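Local structure of envelope glycoprotein (Thogoto virus, 5XEA) at residues 224-229 / 243-248. The protein probably attaches the virus to its host-cell receptor and then drives fusion of the viral and host membranes. Numbering follows the deposited sequence.
Sequences CQDGTN and ACYNFS. With NAG (2-acetamido-2-deoxy-beta-D-glucopyranose), chain F.
Tyr245 and Asp226 meet through their polar ends. The phenol OH of Tyr245 donates a hydrogen bond to Asp226 OD2, 2.5 Å from OH to OD2. The acceptor lies in the plane of the ring, at its edge, and uses the anti lone pair of the carboxylate. The carboxylate is turned 69° out of the ring plane, so the two groups do not stack. Asp226 holds CG anti to its own N (chi1 -179°), which carries the carboxylate out to the phenol. OD2 is gripped by two partners, the phenol and Arg32 of strand 24-35, which forms a salt bridge with it. This second partner would favour the charged form of the acid.

The tight part is the bond from OH to OD2 and the ring edge beside it. The ring is buried by Arg32, Ile204 and Phe231, whose ring meets it at about 40°. Phe247 points to the same side of its strand. Beyond Asp226 the contact loosens. The chain reverses in a type II' turn from Asp226 to Asn229, with the exposed Gly227 at a positive phi. Gln225 points away from Tyr245, and its NE2 reaches back to Gly227 O at 2.8 Å, nearly straight at 167°. Gln225 also packs on Phe294 of a second subunit. On the far side of strand 243-247, Asn246 carries an N-linked sugar, its ND2 joined to NAG C1 at 1.4 Å.

Strands 221-226 and 243-247 are not neighbours: 197-209 and 24-35 run between them in one antiparallel sheet. Tyr245 therefore reaches across a face of that curved sheet, to the end of a beta hairpin with a two-residue loop, Gly227-Thr228, and a type II' turn, joining strands 221-226 and 229-233.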
loop_
_atom_site.group_PDB
_atom_site.type_symbol
_atom_site.label_atom_id
_atom_site.label_comp_id
_atom_site.label_asym_id
_atom_site.label_seq_id
_atom_site.Cartn_x
_atom_site.Cartn_y
_atom_site.Cartn_z
ATOM N N CYS B 224 12.504 6.248 15.540
ATOM C CA CYS B 224 11.776 6.692 16.715
ATOM C C CYS B 224 10.311 6.318 16.623
ATOM O O CYS B 224 9.755 6.115 15.534
ATOM C CB CYS B 224 11.899 8.203 16.910
ATOM S SG CYS B 224 13.585 8.780 16.795
ATOM N N GLN B 225 9.691 6.255 17.792
ATOM C CA GLN B 225 8.254 6.110 17.924
ATOM C C GLN B 225 7.737 7.289 18.729
ATOM O O GLN B 225 8.375 7.719 19.688
ATOM C CB GLN B 225 7.876 4.792 18.614
ATOM C CG GLN B 225 6.455 4.768 19.151
ATOM C CD GLN B 225 6.055 3.425 19.760
ATOM O OE1 GLN B 225 6.901 2.581 20.070
ATOM N NE2 GLN B 225 4.752 3.229 19.941
ATOM N N ASP B 226 6.597 7.834 18.322
ATOM C CA ASP B 226 5.894 8.829 19.127
ATOM C C ASP B 226 4.404 8.517 18.989
ATOM O O ASP B 226 3.759 8.943 18.016
ATOM C CB ASP B 226 6.234 10.246 18.680
ATOM C CG ASP B 226 5.542 11.295 19.516
ATOM O OD1 ASP B 226 5.129 10.957 20.640
ATOM O OD2 ASP B 226 5.416 12.451 19.061
ATOM N N GLY B 227 3.879 7.747 19.944
ATOM C CA GLY B 227 2.501 7.291 19.864
ATOM C C GLY B 227 2.375 6.228 18.772
ATOM O O GLY B 227 3.040 5.175 18.798
ATOM N N THR B 228 1.491 6.477 17.796
ATOM C CA THR B 228 1.326 5.591 16.648
ATOM C C THR B 228 2.086 6.078 15.426
ATOM O O THR B 228 1.849 5.580 14.319
ATOM C CB THR B 228 -0.155 5.425 16.281
ATOM O OG1 THR B 228 -0.783 6.710 16.198
ATOM C CG2 THR B 228 -0.865 4.548 17.304
ATOM N N ASN B 229 2.982 7.041 15.594
ATOM C CA ASN B 229 3.783 7.563 14.498
ATOM C C ASN B 229 5.198 7.037 14.643
ATOM O O ASN B 229 5.771 7.092 15.735
ATOM C CB ASN B 229 3.770 9.091 14.490
ATOM C CG ASN B 229 2.403 9.652 14.132
ATOM O OD1 ASN B 229 1.900 9.442 13.021
ATOM N ND2 ASN B 229 1.789 10.354 15.072
ATOM N N ALA B 243 3.130 16.235 12.484
ATOM C CA ALA B 243 3.981 16.663 13.591
ATOM C C ALA B 243 5.331 17.136 13.074
ATOM O O ALA B 243 5.898 16.536 12.152
ATOM C CB ALA B 243 4.197 15.531 14.602
ATOM N N CYS B 244 5.837 18.220 13.655
ATOM C CA CYS B 244 7.215 18.631 13.442
ATOM C C CYS B 244 7.979 18.546 14.755
ATOM O O CYS B 244 7.419 18.752 15.835
ATOM C CB CYS B 244 7.320 20.040 12.882
ATOM S SG CYS B 244 6.812 20.146 11.138
ATOM N N TYR B 245 9.265 18.242 14.646
ATOM C CA TYR B 245 10.133 18.059 15.796
ATOM C C TYR B 245 11.369 18.927 15.643
ATOM O O TYR B 245 11.850 19.171 14.531
ATOM C CB TYR B 245 10.553 16.591 15.972
ATOM C CG TYR B 245 9.397 15.650 16.185
ATOM C CD1 TYR B 245 8.972 15.318 17.460
ATOM C CD2 TYR B 245 8.718 15.099 15.102
ATOM C CE1 TYR B 245 7.906 14.459 17.655
ATOM C CE2 TYR B 245 7.653 14.237 15.292
ATOM C CZ TYR B 245 7.256 13.924 16.566
ATOM O OH TYR B 245 6.199 13.074 16.754
ATOM N N ASN B 246 11.865 19.411 16.781
ATOM C CA ASN B 246 13.164 20.069 16.864
ATOM C C ASN B 246 13.917 19.369 17.994
ATOM O O ASN B 246 13.634 19.600 19.175
ATOM C CB ASN B 246 13.029 21.567 17.109
ATOM C CG ASN B 246 14.360 22.280 17.070
ATOM O OD1 ASN B 246 15.247 21.922 16.300
ATOM N ND2 ASN B 246 14.508 23.297 17.906
ATOM N N PHE B 247 14.833 18.479 17.618
ATOM C CA PHE B 247 15.634 17.716 18.564
ATOM C C PHE B 247 16.858 18.532 18.954
ATOM O O PHE B 247 17.515 19.125 18.088
ATOM C CB PHE B 247 16.086 16.386 17.953
ATOM C CG PHE B 247 14.986 15.382 17.777
ATOM C CD1 PHE B 247 14.765 14.402 18.731
ATOM C CD2 PHE B 247 14.183 15.404 16.649
ATOM C CE1 PHE B 247 13.759 13.473 18.571
ATOM C CE2 PHE B 247 13.178 14.474 16.484
ATOM C CZ PHE B 247 12.962 13.508 17.452
ATOM N N SER B 248 17.165 18.554 20.248
ATOM C CA SER B 248 18.430 19.126 20.695
ATOM C C SER B 248 19.576 18.409 20.002
ATOM O O SER B 248 19.667 17.177 20.051
ATOM C CB SER B 248 18.564 19.010 22.213
ATOM O OG SER B 248 19.671 19.760 22.676
HETATM C C1 NAG F . 15.731 24.049 17.970
HETATM C C2 NAG F . 15.507 25.522 17.631
HETATM C C3 NAG F . 16.794 26.315 17.825
HETATM C C4 NAG F . 17.357 26.092 19.226
HETATM C C5 NAG F . 17.503 24.596 19.497
HETATM C C6 NAG F . 17.919 24.295 20.917
HETATM C C7 NAG F . 13.957 26.436 15.963
HETATM C C8 NAG F . 13.607 26.508 14.509
HETATM N N2 NAG F . 15.019 25.685 16.272
HETATM O O3 NAG F . 16.498 27.687 17.594
HETATM O O4 NAG F . 18.642 26.686 19.363
HETATM O O5 NAG F . 16.249 23.936 19.290
HETATM O O6 NAG F . 16.840 24.494 21.821
HETATM O O7 NAG F . 13.306 27.023 16.820
#